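PDB 3TO3: citryl-spermidine/3,4-dihydroxybenzoyl-citryl-spermidine:spermidine ligase from Bacillus anthracis, which catalyses the ATP-dependent condensation of spermidine with citryl-spermidine intermediates in the biosynthesis of the siderophore petrobactin. Local coordinates for residues Arg187-Ile192 / Arg285-Val290; Asp212-Ser217 / Lys294-Lys299; Tyr316-Ala321 / Gly367-Glu372. All coordinates share one frame; numbering follows the deposited sequence. Where two conformers were deposited one is given.

Interaction 1 (Arg187-Ile192 / Arg285-Val290); sequences RPIKLI and RTLRNV. With ATP (adenosine-5'-triphosphate), chain E.
Behind strand 286-289 of the mixed sheet, which borders the ATP pocket, L287 packs against I189 and L191 of the loop that leads into strand 192-197. The two methyls of L287 divide the work: CD1 meets L191 CD2 at 3.4 Å, while CD2 lies 4.0 Å from I189 CD1. The leucine side chains run past each other in opposite directions, whereas I189 crosses L287 at about a right angle. I189 has CG1 between its backbone N and carbonyl carbon (chi1 86°); this points the CG1 branch to L287, and CD1 makes the contact. Across the segments the contact is wholly apolar, and all three residues are buried. Y278 and V298, from strands on either side of 286-289, also touch L191.

Just ahead of the strand, R285 turns to the nucleotide. Its side chain is extended from CG to NE, and the guanidinium edge faces the phosphates. R285 NE gives a hydrogen bond to ATP O1B at 2.9 Å. R285 NH2 binds ATP O2B at 3.1 Å. The arginine thus grips the beta phosphate through two nitrogens and reaches the alpha phosphate weakly, from R285 NH2 to ATP O1A at 3.3 Å; it probably offsets part of their charge. T286 OG1 is hydrogen-bonded to S283 OG, which in turn bonds ATP. Together these residues belong to the phosphate-binding part of the ATP site of an IucA/IucC-family siderophore synthetase.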
loop_
_atom_site.group_PDB
_atom_site.type_symbol
_atom_site.label_atom_id
_atom_site.label_comp_id
_atom_site.label_asym_id
_atom_site.label_seq_id
_atom_site.Cartn_x
_atom_site.Cartn_y
_atom_site.Cartn_z
ATOM N N ARG B 187 -2.960 11.003 21.634
ATOM C CA ARG B 187 -3.926 10.011 22.061
ATOM C C ARG B 187 -3.201 8.941 22.860
ATOM O O ARG B 187 -2.149 8.476 22.451
ATOM C CB ARG B 187 -4.611 9.395 20.850
ATOM C CG ARG B 187 -5.672 10.285 20.233
ATOM C CD ARG B 187 -6.979 10.146 20.977
ATOM N NE ARG B 187 -8.019 10.990 20.403
ATOM C CZ ARG B 187 -8.232 12.259 20.750
ATOM N NH1 ARG B 187 -7.466 12.834 21.674
ATOM N NH2 ARG B 187 -9.209 12.954 20.171
ATOM N N PRO B 188 -3.742 8.579 24.025
ATOM C CA PRO B 188 -3.131 7.517 24.825
ATOM C C PRO B 188 -3.344 6.179 24.155
ATOM O O PRO B 188 -4.426 5.947 23.636
ATOM C CB PRO B 188 -3.915 7.567 26.128
ATOM C CG PRO B 188 -4.561 8.939 26.139
ATOM C CD PRO B 188 -4.864 9.229 24.714
ATOM N N ILE B 189 -2.339 5.307 24.161
ATOM C CA ILE B 189 -2.510 3.983 23.567
ATOM C C ILE B 189 -1.821 2.912 24.403
ATOM O O ILE B 189 -0.934 3.207 25.210
ATOM C CB ILE B 189 -2.005 3.933 22.111
ATOM C CG1 ILE B 189 -0.509 3.639 22.061
ATOM C CG2 ILE B 189 -2.285 5.253 21.405
ATOM C CD1 ILE B 189 0.198 4.271 20.863
ATOM N N LYS B 190 -2.251 1.673 24.208
ATOM C CA LYS B 190 -1.743 0.533 24.954
ATOM C C LYS B 190 -0.838 -0.216 24.038
ATOM O O LYS B 190 -1.159 -0.380 22.874
ATOM C CB LYS B 190 -2.863 -0.436 25.297
ATOM C CG LYS B 190 -3.972 0.139 26.078
ATOM C CD LYS B 190 -3.500 0.511 27.428
ATOM C CE LYS B 190 -4.624 0.342 28.419
ATOM N NZ LYS B 190 -4.161 0.866 29.720
ATOM N N LEU B 191 0.269 -0.716 24.562
ATOM C CA LEU B 191 1.094 -1.618 23.794
ATOM C C LEU B 191 0.410 -2.962 23.828
ATOM O O LEU B 191 -0.288 -3.282 24.794
ATOM C CB LEU B 191 2.491 -1.702 24.384
ATOM C CG LEU B 191 3.194 -0.349 24.386
ATOM C CD1 LEU B 191 4.563 -0.492 24.974
ATOM C CD2 LEU B 191 3.294 0.087 22.990
ATOM N N ILE B 192 0.560 -3.712 22.742
ATOM C CA ILE B 192 0.169 -5.108 22.710
ATOM C C ILE B 192 1.376 -5.957 23.130
ATOM O O ILE B 192 2.461 -5.785 22.591
ATOM C CB ILE B 192 -0.263 -5.515 21.276
ATOM C CG1 ILE B 192 -1.453 -4.654 20.793
ATOM C CG2 ILE B 192 -0.504 -7.026 21.202
ATOM C CD1 ILE B 192 -2.640 -4.556 21.760
ATOM N N ARG B 285 7.024 6.040 16.381
ATOM C CA ARG B 285 7.234 4.644 16.755
ATOM C C ARG B 285 7.928 4.609 18.115
ATOM O O ARG B 285 8.186 3.559 18.674
ATOM C CB ARG B 285 8.000 3.870 15.676
ATOM C CG ARG B 285 9.276 4.539 15.284
ATOM C CD ARG B 285 10.163 3.629 14.482
ATOM N NE ARG B 285 11.377 4.324 14.083
ATOM C CZ ARG B 285 12.400 3.755 13.461
ATOM N NH1 ARG B 285 12.354 2.465 13.172
ATOM N NH2 ARG B 285 13.468 4.478 13.126
ATOM N N THR B 286 8.230 5.784 18.635
ATOM C CA THR B 286 8.821 5.897 19.959
ATOM C C THR B 286 7.785 6.413 20.927
ATOM O O THR B 286 7.270 7.482 20.750
ATOM C CB THR B 286 9.979 6.885 19.969
ATOM O OG1 THR B 286 10.949 6.481 18.991
ATOM C CG2 THR B 286 10.619 6.926 21.373
ATOM N N LEU B 287 7.502 5.644 21.963
ATOM C CA LEU B 287 6.391 5.936 22.835
ATOM C C LEU B 287 6.875 6.182 24.262
ATOM O O LEU B 287 7.719 5.426 24.790
ATOM C CB LEU B 287 5.398 4.772 22.804
ATOM C CG LEU B 287 5.015 4.288 21.396
ATOM C CD1 LEU B 287 4.342 2.924 21.451
ATOM C CD2 LEU B 287 4.103 5.276 20.736
ATOM N N ARG B 288 6.355 7.244 24.874
ATOM C CA ARG B 288 6.639 7.552 26.265
ATOM C C ARG B 288 5.541 6.961 27.138
ATOM O O ARG B 288 4.399 6.794 26.704
ATOM C CB ARG B 288 6.779 9.061 26.499
ATOM C CG ARG B 288 5.590 9.888 26.073
ATOM C CD ARG B 288 5.695 11.347 26.534
ATOM N NE ARG B 288 4.743 11.649 27.602
ATOM C CZ ARG B 288 3.638 12.358 27.442
ATOM N NH1 ARG B 288 3.340 12.874 26.255
ATOM N NH2 ARG B 288 2.845 12.573 28.479
ATOM N N ASN B 289 5.900 6.579 28.353
ATOM C CA ASN B 289 4.928 6.035 29.257
ATOM C C ASN B 289 4.243 7.230 29.917
ATOM O O ASN B 289 4.889 8.039 30.579
ATOM C CB ASN B 289 5.681 5.165 30.261
ATOM C CG ASN B 289 4.772 4.441 31.202
ATOM O OD1 ASN B 289 3.831 5.021 31.721
ATOM N ND2 ASN B 289 5.052 3.164 31.439
ATOM N N VAL B 290 2.939 7.368 29.701
ATOM C CA VAL B 290 2.203 8.538 30.194
ATOM C C VAL B 290 1.856 8.383 31.672
ATOM O O VAL B 290 1.805 9.348 32.431
ATOM C CB VAL B 290 0.876 8.740 29.442
ATOM C CG1 VAL B 290 0.150 9.921 30.002
ATOM C CG2 VAL B 290 1.117 8.961 27.988
HETATM P PB ATP E . 13.390 7.729 15.208
HETATM O O1B ATP E . 12.179 6.844 15.358
HETATM O O2B ATP E . 14.519 6.940 14.599
HETATM O O3B ATP E . 13.795 8.310 16.613
HETATM P PA ATP E . 12.645 8.799 12.823
HETATM O O1A ATP E . 12.002 7.439 12.639
HETATM O O2A ATP E . 13.858 9.003 11.923
HETATM O O3A ATP E . 13.082 8.968 14.305
HETATM O "O5'" ATP E . 11.551 9.875 12.485
HETATM C "C5'" ATP E . 11.557 11.109 13.099
HETATM C "C4'" ATP E . 10.799 12.139 12.475
HETATM O "O4'" ATP E . 11.268 13.450 12.941
HETATM C "C3'" ATP E . 11.007 12.127 11.009
HETATM O "O3'" ATP E . 9.807 11.941 10.364
HETATM C "C2'" ATP E . 11.582 13.447 10.695
HETATM O "O2'" ATP E . 11.119 13.910 9.497
HETATM C "C1'" ATP E . 11.097 14.280 11.832
HETATM N N9 ATP E . 11.748 15.552 11.996
HETATM C C8 ATP E . 11.096 16.721 12.119
HETATM N N7 ATP E . 12.011 17.690 12.257
HETATM C C5 ATP E . 13.248 17.146 12.231
HETATM C C6 ATP E . 14.538 17.686 12.335
HETATM N N6 ATP E . 14.701 19.103 12.503
HETATM N N1 ATP E . 15.606 16.857 12.272
HETATM C C2 ATP E . 15.433 15.528 12.111
HETATM N N3 ATP E . 14.202 14.978 12.005
HETATM C C4 ATP E . 13.091 15.760 12.062
#

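Interaction 2 (Asp212-Ser217 / Lys294-Lys299); sequences DKILKS and KRPYVK. With ATP (adenosine-5'-triphosphate), chain E.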
loop_
_atom_site.group_PDB
_atom_site.type_symbol
_atom_site.label_atom_id
_atom_site.label_comp_id
_atom_site.label_asym_id
_atom_site.label_seq_id
_atom_site.Cartn_x
_atom_site.Cartn_y
_atom_site.Cartn_z
ATOM N N ASP B 212 16.005 -9.616 31.361
ATOM C CA ASP B 212 15.186 -10.327 32.370
ATOM C C ASP B 212 14.673 -9.340 33.421
ATOM O O ASP B 212 13.546 -9.444 33.901
ATOM C CB ASP B 212 15.977 -11.420 33.125
ATOM C CG ASP B 212 16.135 -12.731 32.346
ATOM O OD1 ASP B 212 17.014 -13.535 32.762
ATOM O OD2 ASP B 212 15.399 -12.980 31.358
ATOM N N LYS B 213 15.535 -8.403 33.796
ATOM C CA LYS B 213 15.263 -7.438 34.866
ATOM C C LYS B 213 14.218 -6.439 34.395
ATOM O O LYS B 213 13.307 -6.078 35.132
ATOM C CB LYS B 213 16.567 -6.707 35.246
ATOM C CG LYS B 213 16.631 -6.138 36.633
ATOM C CD LYS B 213 17.928 -5.351 36.841
ATOM C CE LYS B 213 19.152 -6.272 37.002
ATOM N NZ LYS B 213 20.460 -5.540 36.896
ATOM N N ILE B 214 14.344 -6.028 33.143
ATOM C CA ILE B 214 13.453 -5.040 32.540
ATOM C C ILE B 214 12.026 -5.544 32.291
ATOM O O ILE B 214 11.081 -4.787 32.427
ATOM C CB ILE B 214 14.055 -4.489 31.236
ATOM C CG1 ILE B 214 14.140 -2.979 31.316
ATOM C CG2 ILE B 214 13.217 -4.883 30.028
ATOM C CD1 ILE B 214 12.896 -2.296 30.798
ATOM N N LEU B 215 11.867 -6.812 31.940
ATOM C CA LEU B 215 10.542 -7.441 31.922
ATOM C C LEU B 215 9.850 -7.469 33.287
ATOM O O LEU B 215 8.627 -7.396 33.368
ATOM C CB LEU B 215 10.642 -8.892 31.475
ATOM C CG LEU B 215 10.678 -9.243 30.009
ATOM C CD1 LEU B 215 10.283 -10.693 29.925
ATOM C CD2 LEU B 215 9.718 -8.374 29.231
ATOM N N LYS B 216 10.618 -7.633 34.357
ATOM C CA LYS B 216 10.013 -7.607 35.674
ATOM C C LYS B 216 9.189 -6.334 35.760
ATOM O O LYS B 216 7.972 -6.393 35.934
ATOM C CB LYS B 216 11.079 -7.601 36.766
ATOM C CG LYS B 216 11.703 -8.961 37.059
ATOM C CD LYS B 216 10.781 -9.858 37.881
ATOM C CE LYS B 216 11.559 -10.958 38.628
ATOM N NZ LYS B 216 10.689 -11.839 39.484
ATOM N N SER B 217 9.849 -5.195 35.548
ATOM C CA SER B 217 9.248 -3.878 35.733
ATOM C C SER B 217 8.190 -3.554 34.694
ATOM O O SER B 217 7.158 -2.986 35.000
ATOM C CB SER B 217 10.334 -2.814 35.629
ATOM O OG SER B 217 11.582 -3.312 36.070
ATOM N N LYS B 294 8.788 8.295 34.586
ATOM C CA LYS B 294 10.184 7.880 34.795
ATOM C C LYS B 294 10.506 6.563 34.078
ATOM O O LYS B 294 11.664 6.235 33.837
ATOM C CB LYS B 294 10.519 7.757 36.282
ATOM C CG LYS B 294 10.193 8.996 37.114
ATOM C CD LYS B 294 11.139 10.142 36.817
ATOM C CE LYS B 294 11.254 11.097 38.023
ATOM N NZ LYS B 294 12.121 10.578 39.131
ATOM N N ARG B 295 9.476 5.806 33.752
ATOM C CA ARG B 295 9.675 4.564 33.038
ATOM C C ARG B 295 10.250 4.831 31.646
ATOM O O ARG B 295 10.100 5.919 31.098
ATOM C CB ARG B 295 8.357 3.823 32.972
ATOM C CG ARG B 295 7.898 3.400 34.379
ATOM C CD ARG B 295 8.414 2.010 34.702
ATOM N NE ARG B 295 7.860 1.079 33.734
ATOM C CZ ARG B 295 6.577 0.735 33.711
ATOM N NH1 ARG B 295 5.769 1.229 34.640
ATOM N NH2 ARG B 295 6.107 -0.100 32.774
ATOM N N PRO B 296 10.957 3.851 31.098
ATOM C CA PRO B 296 11.627 4.004 29.803
ATOM C C PRO B 296 10.642 4.144 28.630
ATOM O O PRO B 296 9.502 3.692 28.700
ATOM C CB PRO B 296 12.401 2.679 29.656
ATOM C CG PRO B 296 11.595 1.675 30.489
ATOM C CD PRO B 296 11.121 2.503 31.675
ATOM N N TYR B 297 11.112 4.790 27.568
ATOM C CA TYR B 297 10.425 4.833 26.294
ATOM C C TYR B 297 10.557 3.485 25.605
ATOM O O TYR B 297 11.469 2.699 25.894
ATOM C CB TYR B 297 11.045 5.880 25.353
ATOM C CG TYR B 297 11.280 7.261 25.933
ATOM C CD1 TYR B 297 10.238 8.171 26.077
ATOM C CD2 TYR B 297 12.570 7.660 26.305
ATOM C CE1 TYR B 297 10.471 9.463 26.610
ATOM C CE2 TYR B 297 12.818 8.911 26.824
ATOM C CZ TYR B 297 11.769 9.819 26.980
ATOM O OH TYR B 297 12.063 11.066 27.503
ATOM N N VAL B 298 9.649 3.254 24.667
ATOM C CA VAL B 298 9.630 2.072 23.841
ATOM C C VAL B 298 9.732 2.536 22.396
ATOM O O VAL B 298 8.949 3.399 21.936
ATOM C CB VAL B 298 8.328 1.311 24.087
ATOM C CG1 VAL B 298 8.441 -0.041 23.598
ATOM C CG2 VAL B 298 8.105 1.217 25.562
ATOM N N LYS B 299 10.727 2.016 21.693
ATOM C CA LYS B 299 10.853 2.275 20.271
ATOM C C LYS B 299 10.522 0.981 19.561
ATOM O O LYS B 299 11.224 -0.036 19.742
ATOM C CB LYS B 299 12.253 2.779 19.904
ATOM C CG LYS B 299 12.469 3.069 18.421
ATOM C CD LYS B 299 13.819 3.744 18.174
ATOM C CE LYS B 299 13.873 4.399 16.804
ATOM N NZ LYS B 299 15.228 4.977 16.515
HETATM P PB ATP E . 13.390 7.729 15.208
HETATM O O1B ATP E . 12.179 6.844 15.358
HETATM O O2B ATP E . 14.519 6.940 14.599
HETATM O O3B ATP E . 13.795 8.310 16.613
HETATM P PA ATP E . 12.645 8.799 12.823
HETATM O O1A ATP E . 12.002 7.439 12.639
HETATM O O2A ATP E . 13.858 9.003 11.923
HETATM O O3A ATP E . 13.082 8.968 14.305
HETATM O "O5'" ATP E . 11.551 9.875 12.485
HETATM C "C5'" ATP E . 11.557 11.109 13.099
HETATM C "C4'" ATP E . 10.799 12.139 12.475
HETATM O "O4'" ATP E . 11.268 13.450 12.941
HETATM C "C3'" ATP E . 11.007 12.127 11.009
HETATM O "O3'" ATP E . 9.807 11.941 10.364
HETATM C "C2'" ATP E . 11.582 13.447 10.695
HETATM O "O2'" ATP E . 11.119 13.910 9.497
HETATM C "C1'" ATP E . 11.097 14.280 11.832
HETATM N N9 ATP E . 11.748 15.552 11.996
HETATM C C8 ATP E . 11.096 16.721 12.119
HETATM N N7 ATP E . 12.011 17.690 12.257
HETATM C C5 ATP E . 13.248 17.146 12.231
HETATM C C6 ATP E . 14.538 17.686 12.335
HETATM N N6 ATP E . 14.701 19.103 12.503
HETATM N N1 ATP E . 15.606 16.857 12.272
HETATM C C2 ATP E . 15.433 15.528 12.111
HETATM N N3 ATP E . 14.202 14.978 12.005
HETATM C C4 ATP E . 13.091 15.760 12.062
#
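With its first torsion displaced from a staggered position (chi1 -125°), I214 carries CD1 from helix 208-219 to the ring of P296, while R295, bent at chi2 and chi3, folds its guanidinium back toward the end of the same helix. The contact packs this helix against the loop leading into strand 297-306 of the mixed sheet in the IucA/IucC fold. I214 CD1 approaches P296 CG at 4.2 Å, and the two side chains pass in opposite directions. This pair shares its apolar surroundings with W370 and F350, which both I214 and P296 touch.

Further along the helix, the carbonyl oxygen of S217 lies over one face of the R295 guanidinium, offset toward the rim, with NH2 at 3.8 Å and CZ at 4.0 Å from S217 O. This is an approach to the face, and no hydrogen bond crosses between the segments. The arginine is held mainly by carboxylates: NE forms a salt bridge with E218, the next residue of the helix, and NH1 forms one with D276. Two acidic partners at different nitrogens would restrict rotation of the group and probably stabilise its positive charge. Within the helix, S217 OG makes a weak hydrogen bond to K213 O at 3.4 Å.

At the far end of the segment, K299 serves the nucleotide. Its chain is extended and carries the amine to the beta phosphate. Although the position of NZ is less certain, the model has K299 NZ 2.8 Å from ATP O2B.

Interaction 3 (Tyr316-Ala321 / Gly367-Glu372); sequences YSVASA and GCIWRE
From a CB directed at helix 315-333, I369 on strand 367-371 sends CG1 and then CD1 into the interface where this helix packs on the mixed sheet of the IucA/IucC fold. CG1 stands anti to the carbonyl carbon, beside the backbone N (chi1 -66°), and chi2 of 156° extends the branch toward the helix. At its tip, CD1 meets V318 CG2 at 4.1 Å and A321 CB at 4.2 Å. The methyl therefore touches two residues one helical turn apart, and within this contact it is the I369 side-chain atom that reaches the helix; the side chain also touches E349 of strand 345-355. The side chains of V318 and I369 cross obliquely, whereas A321 turns its CB toward the strand.

The axes of the short segments 316-321 and 367-371 approach to 8.8 Å at 31° to each other, running in broadly the same direction. All the touching residues are buried. V318 also packs on M354 of strand 345-355, while its carbonyl oxygen accepts a hydrogen bond from S352 OG, so the helix meets the neighbouring strand by both apolar and polar contacts.

On the other face of the strand, C368 points away from the helix. Its SG sits 3.7 Å above the plane of the W370 ring, offset toward the rim. The strand backbone takes part through C368, whose carbonyl O lies 4.2 Å from V318 CG1.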
loop_
_atom_site.group_PDB
_atom_site.type_symbol
_atom_site.label_atom_id
_atom_site.label_comp_id
_atom_site.label_asym_id
_atom_site.label_seq_id
_atom_site.Cartn_x
_atom_site.Cartn_y
_atom_site.Cartn_z
ATOM N N TYR B 316 19.814 -6.203 12.763
ATOM C CA TYR B 316 21.178 -6.082 13.218
ATOM C C TYR B 316 21.320 -4.886 14.181
ATOM O O TYR B 316 22.066 -4.968 15.149
ATOM C CB TYR B 316 22.186 -6.047 12.061
ATOM C CG TYR B 316 21.889 -5.018 11.024
ATOM C CD1 TYR B 316 22.352 -3.714 11.171
ATOM C CD2 TYR B 316 21.143 -5.341 9.879
ATOM C CE1 TYR B 316 22.079 -2.745 10.216
ATOM C CE2 TYR B 316 20.874 -4.376 8.910
ATOM C CZ TYR B 316 21.348 -3.079 9.092
ATOM O OH TYR B 316 21.093 -2.103 8.162
ATOM N N SER B 317 20.573 -3.803 13.938
ATOM C CA SER B 317 20.720 -2.615 14.771
ATOM C C SER B 317 19.994 -2.748 16.118
ATOM O O SER B 317 20.445 -2.222 17.110
ATOM C CB SER B 317 20.317 -1.344 14.018
ATOM O OG SER B 317 18.934 -1.170 14.073
ATOM N N VAL B 318 18.887 -3.478 16.147
ATOM C CA VAL B 318 18.253 -3.856 17.392
ATOM C C VAL B 318 19.232 -4.698 18.242
ATOM O O VAL B 318 19.356 -4.504 19.459
ATOM C CB VAL B 318 16.961 -4.652 17.123
ATOM C CG1 VAL B 318 16.487 -5.373 18.393
ATOM C CG2 VAL B 318 15.873 -3.716 16.566
ATOM N N ALA B 319 19.954 -5.595 17.584
ATOM C CA ALA B 319 20.852 -6.519 18.275
ATOM C C ALA B 319 22.037 -5.797 18.931
ATOM O O ALA B 319 22.492 -6.179 20.018
ATOM C CB ALA B 319 21.355 -7.571 17.319
ATOM N N SER B 320 22.543 -4.761 18.274
ATOM C CA SER B 320 23.726 -4.088 18.788
ATOM C C SER B 320 23.402 -2.857 19.661
ATOM O O SER B 320 24.306 -2.158 20.133
ATOM C CB SER B 320 24.686 -3.719 17.653
ATOM O OG SER B 320 24.012 -2.876 16.736
ATOM N N ALA B 321 22.124 -2.599 19.905
ATOM C CA ALA B 321 21.785 -1.351 20.559
ATOM C C ALA B 321 22.283 -1.305 22.008
ATOM O O ALA B 321 22.963 -0.352 22.378
ATOM C CB ALA B 321 20.290 -1.049 20.465
ATOM N N GLY B 367 10.077 -5.698 16.567
ATOM C CA GLY B 367 11.306 -5.442 17.261
ATOM C C GLY B 367 11.032 -4.366 18.256
ATOM O O GLY B 367 10.125 -3.576 18.063
ATOM N N CYS B 368 11.835 -4.316 19.308
ATOM C CA CYS B 368 11.672 -3.318 20.332
ATOM C C CYS B 368 13.004 -2.894 20.924
ATOM O O CYS B 368 13.843 -3.735 21.230
ATOM C CB CYS B 368 10.755 -3.876 21.429
ATOM S SG CYS B 368 10.543 -2.770 22.854
ATOM N N ILE B 369 13.174 -1.593 21.148
ATOM C CA ILE B 369 14.294 -1.086 21.935
ATOM C C ILE B 369 13.776 -0.198 23.059
ATOM O O ILE B 369 12.961 0.687 22.824
ATOM C CB ILE B 369 15.257 -0.247 21.095
ATOM C CG1 ILE B 369 15.960 -1.102 20.057
ATOM C CG2 ILE B 369 16.281 0.455 22.005
ATOM C CD1 ILE B 369 16.463 -0.315 18.833
ATOM N N TRP B 370 14.245 -0.424 24.281
ATOM C CA TRP B 370 13.828 0.403 25.418
ATOM C C TRP B 370 14.865 1.472 25.631
ATOM O O TRP B 370 16.042 1.222 25.453
ATOM C CB TRP B 370 13.689 -0.412 26.687
ATOM C CG TRP B 370 12.460 -1.228 26.796
ATOM C CD1 TRP B 370 11.288 -0.836 27.348
ATOM C CD2 TRP B 370 12.272 -2.602 26.390
ATOM N NE1 TRP B 370 10.379 -1.866 27.329
ATOM C CE2 TRP B 370 10.948 -2.959 26.726
ATOM C CE3 TRP B 370 13.089 -3.559 25.775
ATOM C CZ2 TRP B 370 10.407 -4.238 26.459
ATOM C CZ3 TRP B 370 12.555 -4.833 25.519
ATOM C CH2 TRP B 370 11.218 -5.151 25.857
ATOM N N ARG B 371 14.438 2.675 26.004
ATOM C CA ARG B 371 15.388 3.770 26.199
ATOM C C ARG B 371 15.104 4.540 27.497
ATOM O O ARG B 371 13.938 4.676 27.888
ATOM C CB ARG B 371 15.382 4.684 24.971
ATOM C CG ARG B 371 15.746 6.102 25.244
ATOM C CD ARG B 371 16.244 6.800 23.982
ATOM N NE ARG B 371 15.219 7.005 22.978
ATOM C CZ ARG B 371 15.426 6.874 21.669
ATOM N NH1 ARG B 371 16.613 6.527 21.206
ATOM N NH2 ARG B 371 14.441 7.091 20.815
ATOM N N GLU B 372 16.159 5.013 28.173
ATOM C CA GLU B 372 15.999 5.755 29.438
ATOM C C GLU B 372 15.135 6.992 29.239
ATOM O O GLU B 372 15.323 7.736 28.274
ATOM C CB GLU B 372 17.348 6.245 29.991
ATOM C CG GLU B 372 18.289 5.188 30.474
ATOM C CD GLU B 372 19.593 5.792 31.001
ATOM O OE1 GLU B 372 20.188 6.658 30.287
ATOM O OE2 GLU B 372 20.011 5.403 32.131
#

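Following the chain, 187-192 comes first and closes a loop of 92 residues at strand 286-289 through interaction 1. Interaction 2 crosses it: helix 208-219 lies inside that loop, but its partner 294-299 follows on the next strand, with 76 residues between it and the helix segment. Interaction 3 then closes a shorter loop of 45 residues in series with both, joining helix 315-333 to strand 367-371. The three meet in one sheet, where strand 297-306 runs antiparallel between 286-289 and 367-371. Backbone pairing of L287 with V298 and of K299 with I369 connects the contacts, and interactions 1 and 2 both reach ATP.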